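Local coordinates for protein alpha-fucosidase (Bifidobacterium bifidum, PDB 2EAC) that probably hydrolyses alpha-L-fucosidic bonds as a family 95 glycoside hydrolase, represented here by the part of a longer membrane protein that includes the catalytic domain, at residues 566-571 against 650-655; 678-683 against 726-731; 423-428 against 509-514. All coordinates share one frame; numbering follows the deposited sequence.

Contact 1: 566-571 against 650-655. With DFU ((2S,3R,4S,5R)-2-methylpiperidine-3,4,5-triol), chain E.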
loop_
_atom_site.group_PDB
_atom_site.type_symbol
_atom_site.label_atom_id
_atom_site.label_comp_id
_atom_site.label_asym_id
_atom_site.label_seq_id
_atom_site.Cartn_x
_atom_site.Cartn_y
_atom_site.Cartn_z
ATOM N N PRO A 566 -7.785 -16.550 -3.146
ATOM C CA PRO A 566 -7.746 -15.956 -1.814
ATOM C C PRO A 566 -9.127 -15.425 -1.366
ATOM O O PRO A 566 -9.830 -14.807 -2.177
ATOM C CB PRO A 566 -6.745 -14.809 -1.968
ATOM C CG PRO A 566 -5.883 -15.203 -3.135
ATOM C CD PRO A 566 -6.832 -15.915 -4.074
ATOM N N GLU A 567 -9.571 -15.734 -0.145
ATOM C CA GLU A 567 -9.078 -16.836 0.675
ATOM C C GLU A 567 -10.306 -17.683 1.052
ATOM O O GLU A 567 -10.710 -17.739 2.202
ATOM C CB GLU A 567 -8.326 -16.328 1.917
ATOM C CG GLU A 567 -6.876 -15.839 1.624
ATOM C CD GLU A 567 -6.058 -15.506 2.878
ATOM O OE1 GLU A 567 -4.895 -15.020 2.715
ATOM O OE2 GLU A 567 -6.580 -15.697 4.018
ATOM N N GLN A 568 -10.899 -18.331 0.057
ATOM C CA GLN A 568 -12.101 -19.146 0.267
ATOM C C GLN A 568 -12.209 -20.236 -0.809
ATOM O O GLN A 568 -11.433 -20.272 -1.778
ATOM C CB GLN A 568 -13.380 -18.286 0.273
ATOM C CG GLN A 568 -13.762 -17.758 -1.116
ATOM C CD GLN A 568 -15.188 -17.186 -1.257
ATOM O OE1 GLN A 568 -15.525 -16.632 -2.309
ATOM N NE2 GLN A 568 -16.010 -17.318 -0.229
ATOM N N GLY A 569 -13.185 -21.120 -0.636
ATOM C CA GLY A 569 -13.446 -22.123 -1.632
ATOM C C GLY A 569 -12.481 -23.291 -1.575
ATOM O O GLY A 569 -11.731 -23.442 -0.610
ATOM N N PRO A 570 -12.508 -24.131 -2.617
ATOM C CA PRO A 570 -11.702 -25.357 -2.744
ATOM C C PRO A 570 -10.210 -25.134 -2.928
ATOM O O PRO A 570 -9.775 -24.178 -3.602
ATOM C CB PRO A 570 -12.282 -26.057 -3.980
ATOM C CG PRO A 570 -13.469 -25.282 -4.380
ATOM C CD PRO A 570 -13.409 -23.928 -3.754
ATOM N N LEU A 571 -9.427 -26.039 -2.338
ATOM C CA LEU A 571 -7.981 -26.012 -2.476
ATOM C C LEU A 571 -7.613 -26.741 -3.743
ATOM O O LEU A 571 -8.072 -27.879 -3.961
ATOM C CB LEU A 571 -7.265 -26.718 -1.302
ATOM C CG LEU A 571 -7.295 -26.268 0.156
ATOM C CD1 LEU A 571 -6.309 -27.129 0.972
ATOM C CD2 LEU A 571 -6.939 -24.831 0.289
ATOM N N ILE A 650 -19.921 -12.964 -12.180
ATOM C CA ILE A 650 -18.610 -13.371 -12.715
ATOM C C ILE A 650 -18.252 -14.649 -11.930
ATOM O O ILE A 650 -18.321 -14.656 -10.693
ATOM C CB ILE A 650 -17.442 -12.296 -12.503
ATOM C CG1 ILE A 650 -17.747 -10.899 -13.133
ATOM C CG2 ILE A 650 -16.090 -12.835 -12.995
ATOM C CD1 ILE A 650 -17.770 -10.825 -14.629
ATOM N N LYS A 651 -17.887 -15.735 -12.624
ATOM C CA LYS A 651 -17.524 -16.958 -11.904
ATOM C C LYS A 651 -16.174 -16.725 -11.223
ATOM O O LYS A 651 -15.270 -16.147 -11.840
ATOM C CB LYS A 651 -17.386 -18.154 -12.831
ATOM C CG LYS A 651 -18.628 -18.527 -13.667
ATOM C CD LYS A 651 -18.352 -19.832 -14.360
ATOM C CE LYS A 651 -19.505 -20.261 -15.259
ATOM N NZ LYS A 651 -19.212 -21.572 -15.886
ATOM N N GLU A 652 -16.030 -17.231 -9.995
ATOM C CA GLU A 652 -14.774 -17.197 -9.258
ATOM C C GLU A 652 -13.929 -18.441 -9.561
ATOM O O GLU A 652 -12.695 -18.391 -9.494
ATOM C CB GLU A 652 -15.025 -17.057 -7.742
ATOM C CG GLU A 652 -13.740 -16.948 -6.910
ATOM C CD GLU A 652 -13.955 -16.377 -5.523
ATOM O OE1 GLU A 652 -15.114 -16.055 -5.184
ATOM O OE2 GLU A 652 -12.948 -16.205 -4.776
ATOM N N TRP A 653 -14.609 -19.550 -9.913
ATOM C CA TRP A 653 -13.964 -20.796 -10.362
ATOM C C TRP A 653 -14.589 -21.238 -11.685
ATOM O O TRP A 653 -15.793 -21.031 -11.885
ATOM C CB TRP A 653 -14.181 -21.883 -9.310
ATOM C CG TRP A 653 -13.609 -21.524 -7.964
ATOM C CD1 TRP A 653 -12.321 -21.716 -7.550
ATOM C CD2 TRP A 653 -14.287 -20.880 -6.881
ATOM N NE1 TRP A 653 -12.164 -21.259 -6.263
ATOM C CE2 TRP A 653 -13.353 -20.737 -5.832
ATOM C CE3 TRP A 653 -15.604 -20.432 -6.682
ATOM C CZ2 TRP A 653 -13.679 -20.136 -4.608
ATOM C CZ3 TRP A 653 -15.932 -19.849 -5.475
ATOM C CH2 TRP A 653 -14.971 -19.704 -4.445
ATOM N N TYR A 654 -13.831 -21.868 -12.586
ATOM C CA TYR A 654 -14.449 -22.227 -13.876
ATOM C C TYR A 654 -15.485 -23.345 -13.818
ATOM O O TYR A 654 -16.309 -23.460 -14.734
ATOM C CB TYR A 654 -13.429 -22.422 -15.011
ATOM C CG TYR A 654 -12.611 -21.172 -15.186
ATOM C CD1 TYR A 654 -13.182 -20.037 -15.743
ATOM C CD2 TYR A 654 -11.277 -21.095 -14.726
ATOM C CE1 TYR A 654 -12.463 -18.860 -15.860
ATOM C CE2 TYR A 654 -10.535 -19.901 -14.854
ATOM C CZ TYR A 654 -11.152 -18.790 -15.395
ATOM O OH TYR A 654 -10.493 -17.612 -15.539
ATOM N N PHE A 655 -15.467 -24.153 -12.753
ATOM C CA PHE A 655 -16.528 -25.158 -12.576
ATOM C C PHE A 655 -17.785 -24.596 -11.936
ATOM O O PHE A 655 -18.729 -25.339 -11.669
ATOM C CB PHE A 655 -16.058 -26.409 -11.824
ATOM C CG PHE A 655 -15.444 -26.150 -10.482
ATOM C CD1 PHE A 655 -15.989 -25.251 -9.589
ATOM C CD2 PHE A 655 -14.342 -26.882 -10.083
ATOM C CE1 PHE A 655 -15.427 -25.054 -8.327
ATOM C CE2 PHE A 655 -13.777 -26.693 -8.814
ATOM C CZ PHE A 655 -14.314 -25.765 -7.945
HETATM C C1 DFU E . -4.909 -11.993 4.499
HETATM C C2 DFU E . -6.321 -11.416 4.581
HETATM C C3 DFU E . -6.584 -10.817 5.969
HETATM C C4 DFU E . -5.529 -9.764 6.319
HETATM C C5 DFU E . -4.114 -10.365 6.226
HETATM C C6 DFU E . -3.036 -9.316 6.508
HETATM O O4 DFU E . -5.616 -8.664 5.384
HETATM O O3 DFU E . -7.891 -10.233 5.994
HETATM O O2 DFU E . -7.290 -12.423 4.220
HETATM N N5 DFU E . -3.954 -10.969 4.919
HETATM O O HOH W 1 -12.168 -14.109 -3.379
HETATM O O HOH W 2 -10.315 -21.531 -3.861
#
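P570 meets W653 and F655 with two atoms of its ring. Its CD makes an off-centre CH-pi contact with the indole, 4.2 Å from the centroid of the five-membered ring of W653. Its CG comes to the rim of the other aromatic, with P570 CG 3.7 Å from F655 CZ and in the plane of that ring. G569 CA lies 3.6 Å from W653 CZ2. A beta carbon on G569 would run into the indole, and its positive phi also suits glycine. Water 2 accepts from W653 NE1 (3.0 Å) and donates to the carbonyl oxygens of Q568 and P570.

Both segments belong to the family 95 catalytic domain, an (alpha/alpha)6 barrel. E567 follows a cis peptide bond. Its carboxylate lies beside the bound iminosugar DFU, where O2 makes a weak bond to OE2. E567 OE2 also forms a salt bridge with R678.

Further out, E652 CG lies against the opposite face of the indole from P570, toward its rim. With CG anti to the backbone N (chi1 -177°) and the chain extended, the E652 carboxylate reaches water 1. That water donates to E652 OE2 (2.6 Å) and P566 O (2.7 Å). R710 forms a salt bridge with E652 OE1, and the S565 hydroxyl is hydrogen-bonded to OE2.

Contact 2: 678-683 against 726-731; sequences RHMSHL and GQRINS. With DFU ((2S,3R,4S,5R)-2-methylpiperidine-3,4,5-triol), chain E.
R728 NH1 donates to R678 O in the one direct hydrogen bond between the two segments. It is 2.9 Å long and nearly straight (169° at the hydrogen). The acceptor lies in the guanidinium plane, while the donor is tilted from the carbonyl plane. R728 NH2 bonds the carbonyls of H677 and R710, and NH1 also that of A724. A leucine in place of R728 would probably cost R678 O and H677 O their side-chain bonds, remove the flat face under M680 SD, and leave the loop at R678 less firmly held to the helix.

M680 makes the van der Waals packing. Its SD sits over the middle of the R728 guanidinium face, 3.9 Å from R728 CZ. A bend at the last torsion (chi3 -60°) brings the methyl back to the helix, where M680 CE is 3.7 Å from R728 CG and 3.6 Å from S731 OG. L707 of helix 700-711 also packs on this methionine.

Two waters fill in the polar contacts. Water 3 accepts from M680 N and donates to Q727 OE1 (2.6 Å). Water 4 accepts from Q727 NE2 and donates to S731 OG, with a weak bond to L683 O. S731 OG itself donates to Q727 O, one turn back.

R678 and H679 bring the ligand bonds of this contact. R678 NE donates to DFU O3 (3.1 Å), and R678 NH2 to DFU O2 (2.8 Å). H679 NE2 and DFU O2 share a hydrogen bond of 2.7 Å, with O2 in the ring plane. W723 of helix 722-735 stands edge-to-face with H679 and also bonds the iminosugar. This fits a ligand pocket lined by loops of the (alpha/alpha)6 barrel of family 95, probably the active site.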
loop_
_atom_site.group_PDB
_atom_site.type_symbol
_atom_site.label_atom_id
_atom_site.label_comp_id
_atom_site.label_asym_id
_atom_site.label_seq_id
_atom_site.Cartn_x
_atom_site.Cartn_y
_atom_site.Cartn_z
ATOM N N ARG A 678 -14.490 -11.478 2.332
ATOM C CA ARG A 678 -13.779 -10.217 2.327
ATOM C C ARG A 678 -13.016 -9.977 1.016
ATOM O O ARG A 678 -13.012 -8.858 0.495
ATOM C CB ARG A 678 -12.864 -10.112 3.547
ATOM C CG ARG A 678 -11.840 -11.250 3.725
ATOM C CD ARG A 678 -11.257 -11.240 5.187
ATOM N NE ARG A 678 -10.132 -12.171 5.232
ATOM C CZ ARG A 678 -10.251 -13.502 5.206
ATOM N NH1 ARG A 678 -11.460 -14.064 5.218
ATOM N NH2 ARG A 678 -9.154 -14.267 5.188
ATOM N N HIS A 679 -12.363 -11.025 0.509
ATOM C CA HIS A 679 -11.632 -10.966 -0.782
ATOM C C HIS A 679 -12.645 -10.989 -1.932
ATOM O O HIS A 679 -13.722 -11.590 -1.811
ATOM C CB HIS A 679 -10.672 -12.168 -0.917
ATOM C CG HIS A 679 -9.493 -12.129 0.009
ATOM N ND1 HIS A 679 -8.244 -11.671 -0.387
ATOM C CD2 HIS A 679 -9.364 -12.497 1.310
ATOM C CE1 HIS A 679 -7.409 -11.740 0.639
ATOM N NE2 HIS A 679 -8.060 -12.246 1.675
ATOM N N MET A 680 -12.301 -10.340 -3.040
ATOM C CA MET A 680 -13.069 -10.465 -4.266
ATOM C C MET A 680 -12.066 -10.763 -5.370
ATOM O O MET A 680 -11.855 -9.970 -6.291
ATOM C CB MET A 680 -13.865 -9.186 -4.537
ATOM C CG MET A 680 -14.748 -8.761 -3.332
ATOM S SD MET A 680 -15.849 -7.399 -3.763
ATOM C CE MET A 680 -14.656 -6.141 -4.229
ATOM N N SER A 681 -11.425 -11.928 -5.251
ATOM C CA SER A 681 -10.196 -12.208 -5.971
ATOM C C SER A 681 -10.531 -12.361 -7.438
ATOM O O SER A 681 -9.672 -12.243 -8.295
ATOM C CB SER A 681 -9.509 -13.449 -5.374
ATOM O OG SER A 681 -8.930 -13.107 -4.108
ATOM N N HIS A 682 -11.810 -12.582 -7.721
ATOM C CA HIS A 682 -12.241 -12.837 -9.091
ATOM C C HIS A 682 -12.653 -11.569 -9.863
ATOM O O HIS A 682 -12.950 -11.657 -11.045
ATOM C CB HIS A 682 -13.359 -13.855 -9.110
ATOM C CG HIS A 682 -14.593 -13.402 -8.404
ATOM N ND1 HIS A 682 -14.572 -12.875 -7.132
ATOM C CD2 HIS A 682 -15.893 -13.419 -8.788
ATOM C CE1 HIS A 682 -15.808 -12.576 -6.765
ATOM N NE2 HIS A 682 -16.625 -12.898 -7.751
ATOM N N LEU A 683 -12.627 -10.417 -9.197
ATOM C CA LEU A 683 -13.015 -9.144 -9.792
ATOM C C LEU A 683 -11.833 -8.191 -10.037
ATOM O O LEU A 683 -12.032 -7.007 -10.343
ATOM C CB LEU A 683 -14.082 -8.463 -8.930
ATOM C CG LEU A 683 -15.394 -9.252 -8.683
ATOM C CD1 LEU A 683 -16.339 -8.478 -7.764
ATOM C CD2 LEU A 683 -16.131 -9.612 -9.997
ATOM N N GLY A 726 -12.277 -1.058 1.456
ATOM C CA GLY A 726 -11.432 -0.228 0.565
ATOM C C GLY A 726 -11.384 -0.778 -0.864
ATOM O O GLY A 726 -11.486 -0.001 -1.841
ATOM N N GLN A 727 -11.234 -2.103 -1.008
ATOM C CA GLN A 727 -11.338 -2.718 -2.345
ATOM C C GLN A 727 -12.727 -2.517 -2.971
ATOM O O GLN A 727 -12.862 -2.262 -4.176
ATOM C CB GLN A 727 -10.956 -4.206 -2.328
ATOM C CG GLN A 727 -10.846 -4.807 -3.735
ATOM C CD GLN A 727 -10.370 -6.245 -3.713
ATOM O OE1 GLN A 727 -9.863 -6.719 -2.695
ATOM N NE2 GLN A 727 -10.558 -6.964 -4.825
ATOM N N ARG A 728 -13.773 -2.612 -2.146
ATOM C CA ARG A 728 -15.127 -2.426 -2.659
ATOM C C ARG A 728 -15.363 -1.002 -3.151
ATOM O O ARG A 728 -16.086 -0.815 -4.126
ATOM C CB ARG A 728 -16.168 -2.834 -1.621
ATOM C CG ARG A 728 -16.279 -4.351 -1.447
ATOM C CD ARG A 728 -16.908 -4.705 -0.072
ATOM N NE ARG A 728 -17.243 -6.130 -0.022
ATOM C CZ ARG A 728 -16.358 -7.121 0.047
ATOM N NH1 ARG A 728 -15.029 -6.881 0.094
ATOM N NH2 ARG A 728 -16.805 -8.358 0.060
ATOM N N ILE A 729 -14.748 -0.005 -2.492
ATOM C CA ILE A 729 -14.933 1.390 -2.894
ATOM C C ILE A 729 -14.366 1.587 -4.312
ATOM O O ILE A 729 -15.053 2.104 -5.193
ATOM C CB ILE A 729 -14.232 2.394 -1.949
ATOM C CG1 ILE A 729 -14.804 2.307 -0.530
ATOM C CG2 ILE A 729 -14.403 3.792 -2.507
ATOM C CD1 ILE A 729 -13.988 3.012 0.525
ATOM N N ASN A 730 -13.127 1.138 -4.510
ATOM C CA ASN A 730 -12.462 1.161 -5.805
ATOM C C ASN A 730 -13.159 0.371 -6.920
ATOM O O ASN A 730 -13.204 0.822 -8.085
ATOM C CB ASN A 730 -11.035 0.638 -5.621
ATOM C CG ASN A 730 -10.110 1.663 -4.963
ATOM O OD1 ASN A 730 -9.489 2.512 -5.661
ATOM N ND2 ASN A 730 -10.002 1.597 -3.622
ATOM N N SER A 731 -13.662 -0.819 -6.580
ATOM C CA SER A 731 -14.351 -1.665 -7.547
ATOM C C SER A 731 -15.687 -1.013 -7.986
ATOM O O SER A 731 -15.991 -0.985 -9.171
ATOM C CB SER A 731 -14.596 -3.061 -6.959
ATOM O OG SER A 731 -13.372 -3.636 -6.521
HETATM C C1 DFU E . -4.909 -11.993 4.499
HETATM C C2 DFU E . -6.321 -11.416 4.581
HETATM C C3 DFU E . -6.584 -10.817 5.969
HETATM C C4 DFU E . -5.529 -9.764 6.319
HETATM C C5 DFU E . -4.114 -10.365 6.226
HETATM C C6 DFU E . -3.036 -9.316 6.508
HETATM O O4 DFU E . -5.616 -8.664 5.384
HETATM O O3 DFU E . -7.891 -10.233 5.994
HETATM O O2 DFU E . -7.290 -12.423 4.220
HETATM N N5 DFU E . -3.954 -10.969 4.919
HETATM O O HOH W 3 -9.704 -9.248 -3.018
HETATM O O HOH W 4 -11.573 -5.679 -7.212
#

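Contact 3: 423-428 against 509-514. With DFU ((2S,3R,4S,5R)-2-methylpiperidine-3,4,5-triol), chain E.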
loop_
_atom_site.group_PDB
_atom_site.type_symbol
_atom_site.label_atom_id
_atom_site.label_comp_id
_atom_site.label_asym_id
_atom_site.label_seq_id
_atom_site.Cartn_x
_atom_site.Cartn_y
_atom_site.Cartn_z
ATOM N N VAL A 423 -3.186 -8.939 -1.660
ATOM C CA VAL A 423 -4.070 -7.741 -1.793
ATOM C C VAL A 423 -3.490 -6.547 -1.017
ATOM O O VAL A 423 -3.675 -5.401 -1.421
ATOM C CB VAL A 423 -5.574 -7.935 -1.341
ATOM C CG1 VAL A 423 -5.697 -8.307 0.158
ATOM C CG2 VAL A 423 -6.446 -6.655 -1.673
ATOM N N ASN A 424 -2.819 -6.805 0.112
ATOM C CA ASN A 424 -2.581 -5.709 1.030
ATOM C C ASN A 424 -1.483 -4.753 0.579
ATOM O O ASN A 424 -1.661 -3.513 0.668
ATOM C CB ASN A 424 -2.320 -6.203 2.462
ATOM C CG ASN A 424 -3.302 -7.260 2.886
ATOM O OD1 ASN A 424 -3.138 -8.421 2.556
ATOM N ND2 ASN A 424 -4.341 -6.854 3.589
ATOM N N LEU A 425 -0.350 -5.314 0.168
ATOM C CA LEU A 425 0.783 -4.512 -0.332
ATOM C C LEU A 425 0.376 -3.796 -1.600
ATOM O O LEU A 425 0.796 -2.673 -1.829
ATOM C CB LEU A 425 2.025 -5.374 -0.615
ATOM C CG LEU A 425 3.346 -4.635 -0.972
ATOM C CD1 LEU A 425 3.765 -3.590 0.148
ATOM C CD2 LEU A 425 4.470 -5.639 -1.226
ATOM N N GLN A 426 -0.450 -4.432 -2.416
ATOM C CA GLN A 426 -0.973 -3.797 -3.633
ATOM C C GLN A 426 -1.798 -2.588 -3.255
ATOM O O GLN A 426 -1.629 -1.511 -3.855
ATOM C CB GLN A 426 -1.835 -4.783 -4.405
ATOM C CG GLN A 426 -0.997 -5.904 -5.084
ATOM C CD GLN A 426 -0.720 -7.139 -4.227
ATOM O OE1 GLN A 426 -1.108 -7.222 -3.048
ATOM N NE2 GLN A 426 0.006 -8.113 -4.826
ATOM N N MET A 427 -2.682 -2.764 -2.260
ATOM C CA MET A 427 -3.561 -1.668 -1.815
ATOM C C MET A 427 -2.765 -0.498 -1.279
ATOM O O MET A 427 -3.127 0.662 -1.518
ATOM C CB MET A 427 -4.577 -2.142 -0.762
ATOM C CG MET A 427 -5.547 -1.056 -0.339
ATOM S SD MET A 427 -6.908 -1.624 0.733
ATOM C CE MET A 427 -7.444 -3.077 -0.172
ATOM N N ASN A 428 -1.654 -0.777 -0.596
ATOM C CA ASN A 428 -0.727 0.280 -0.175
ATOM C C ASN A 428 -0.288 1.192 -1.329
ATOM O O ASN A 428 -0.051 2.399 -1.125
ATOM C CB ASN A 428 0.538 -0.298 0.503
ATOM C CG ASN A 428 0.257 -0.812 1.921
ATOM O OD1 ASN A 428 -0.892 -1.037 2.299
ATOM N ND2 ASN A 428 1.307 -1.035 2.683
ATOM N N PRO A 509 2.764 -11.496 -10.509
ATOM C CA PRO A 509 1.954 -10.782 -11.501
ATOM C C PRO A 509 1.177 -9.589 -10.948
ATOM O O PRO A 509 1.182 -8.539 -11.544
ATOM C CB PRO A 509 0.994 -11.875 -11.986
ATOM C CG PRO A 509 1.846 -13.050 -11.997
ATOM C CD PRO A 509 2.706 -12.943 -10.762
ATOM N N TRP A 510 0.520 -9.738 -9.803
ATOM C CA TRP A 510 -0.334 -8.687 -9.318
ATOM C C TRP A 510 0.475 -7.513 -8.833
ATOM O O TRP A 510 0.186 -6.400 -9.204
ATOM C CB TRP A 510 -1.268 -9.212 -8.227
ATOM C CG TRP A 510 -2.347 -8.241 -7.763
ATOM C CD1 TRP A 510 -2.591 -6.974 -8.223
ATOM C CD2 TRP A 510 -3.347 -8.496 -6.758
ATOM N NE1 TRP A 510 -3.671 -6.436 -7.567
ATOM C CE2 TRP A 510 -4.143 -7.338 -6.655
ATOM C CE3 TRP A 510 -3.635 -9.592 -5.928
ATOM C CZ2 TRP A 510 -5.211 -7.232 -5.749
ATOM C CZ3 TRP A 510 -4.723 -9.482 -5.014
ATOM C CH2 TRP A 510 -5.496 -8.320 -4.964
ATOM N N ILE A 511 1.498 -7.719 -8.014
ATOM C CA ILE A 511 2.327 -6.564 -7.600
ATOM C C ILE A 511 3.024 -5.877 -8.803
ATOM O O ILE A 511 3.352 -4.693 -8.742
ATOM C CB ILE A 511 3.352 -6.954 -6.465
ATOM C CG1 ILE A 511 3.794 -5.695 -5.661
ATOM C CG2 ILE A 511 4.536 -7.758 -7.082
ATOM C CD1 ILE A 511 2.713 -5.086 -4.746
ATOM N N LEU A 512 3.240 -6.614 -9.900
ATOM C CA LEU A 512 3.772 -6.019 -11.140
ATOM C C LEU A 512 2.797 -5.063 -11.820
ATOM O O LEU A 512 3.221 -4.244 -12.626
ATOM C CB LEU A 512 4.231 -7.097 -12.147
ATOM C CG LEU A 512 5.519 -7.832 -11.778
ATOM C CD1 LEU A 512 5.815 -8.942 -12.793
ATOM C CD2 LEU A 512 6.722 -6.849 -11.608
ATOM N N GLN A 513 1.507 -5.157 -11.531
ATOM C CA GLN A 513 0.605 -4.036 -11.906
ATOM C C GLN A 513 0.988 -2.724 -11.223
ATOM O O GLN A 513 1.171 -1.689 -11.881
ATOM C CB GLN A 513 -0.844 -4.363 -11.566
ATOM C CG GLN A 513 -1.382 -5.472 -12.433
ATOM C CD GLN A 513 -2.878 -5.587 -12.354
ATOM O OE1 GLN A 513 -3.598 -4.578 -12.368
ATOM N NE2 GLN A 513 -3.365 -6.816 -12.304
ATOM N N ASN A 514 1.134 -2.748 -9.890
ATOM C CA ASN A 514 1.558 -1.520 -9.188
ATOM C C ASN A 514 2.851 -0.936 -9.768
ATOM O O ASN A 514 2.994 0.287 -9.902
ATOM C CB ASN A 514 1.743 -1.775 -7.686
ATOM C CG ASN A 514 0.454 -2.181 -6.993
ATOM O OD1 ASN A 514 -0.214 -1.349 -6.330
ATOM N ND2 ASN A 514 0.094 -3.452 -7.128
HETATM C C1 DFU E . -4.909 -11.993 4.499
HETATM C C2 DFU E . -6.321 -11.416 4.581
HETATM C C3 DFU E . -6.584 -10.817 5.969
HETATM C C4 DFU E . -5.529 -9.764 6.319
HETATM C C5 DFU E . -4.114 -10.365 6.226
HETATM C C6 DFU E . -3.036 -9.316 6.508
HETATM O O4 DFU E . -5.616 -8.664 5.384
HETATM O O3 DFU E . -7.891 -10.233 5.994
HETATM O O2 DFU E . -7.290 -12.423 4.220
HETATM N N5 DFU E . -3.954 -10.969 4.919
#
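Q426 bends at its second torsion (chi2 88°), and W510 holds CG anti to its backbone N (chi1 -172°); together these bring the glutamine over the indole. Q426 CG sits above the five-membered ring of W510, 3.6 Å from its centroid, in a CH-pi contact. The Q426 amide is stacked beyond it on the ring, somewhat tilted. Its nitrogen donates to M421 O, which helps fix the amide's rotation.

The far end of the indole meets V423, whose CB is 3.6 Å from W510 CH2. The two side chains run side by side and point the same way. On the other flank L425 CG lies 3.9 Å from I511 CD1, which also touches Q426 CG at 3.8 Å.

The two helical segments are almost parallel, 6° apart, with axes 9.4 Å from each other. Both lie in the family 95 catalytic domain, an (alpha/alpha)6 barrel; helix 507-522 is probably one of its helices. V423 is the N-cap residue of helix 424-428, and M427 N bonds to V423 O.

N424 sets out away from helix 507-522, and its amide reaches DFU in what is probably the active site. N424 ND2 donates to DFU O4 at 2.9 Å, and D767 is a second partner of that nitrogen. W723 packs on V423 and N424. L444 and V448 of helix 442-463 cover L425 and I511 respectively. The L425 side chain is about 9 Å from a bound calcium ion.

In the fold
All three contacts lie in the family 95 catalytic domain. Along the chain contact 3 closes first, then contact 1, then contact 2; none is nested in another. Contact 2 is central: its centre is about 14 Å from that of contact 1 and about 13 Å from that of contact 3, while the centres of contacts 1 and 3 are about 20 Å apart and the two do not touch. Loop 678-683 adjoins segment 566-571, which leads into strand 570-574, through S681 and P566. Q727 of helix 722-735 packs against V423. Each contact sends at least one residue to the bound DFU. Residues far apart in sequence are thus gathered from loops and a helix start around the DFU site.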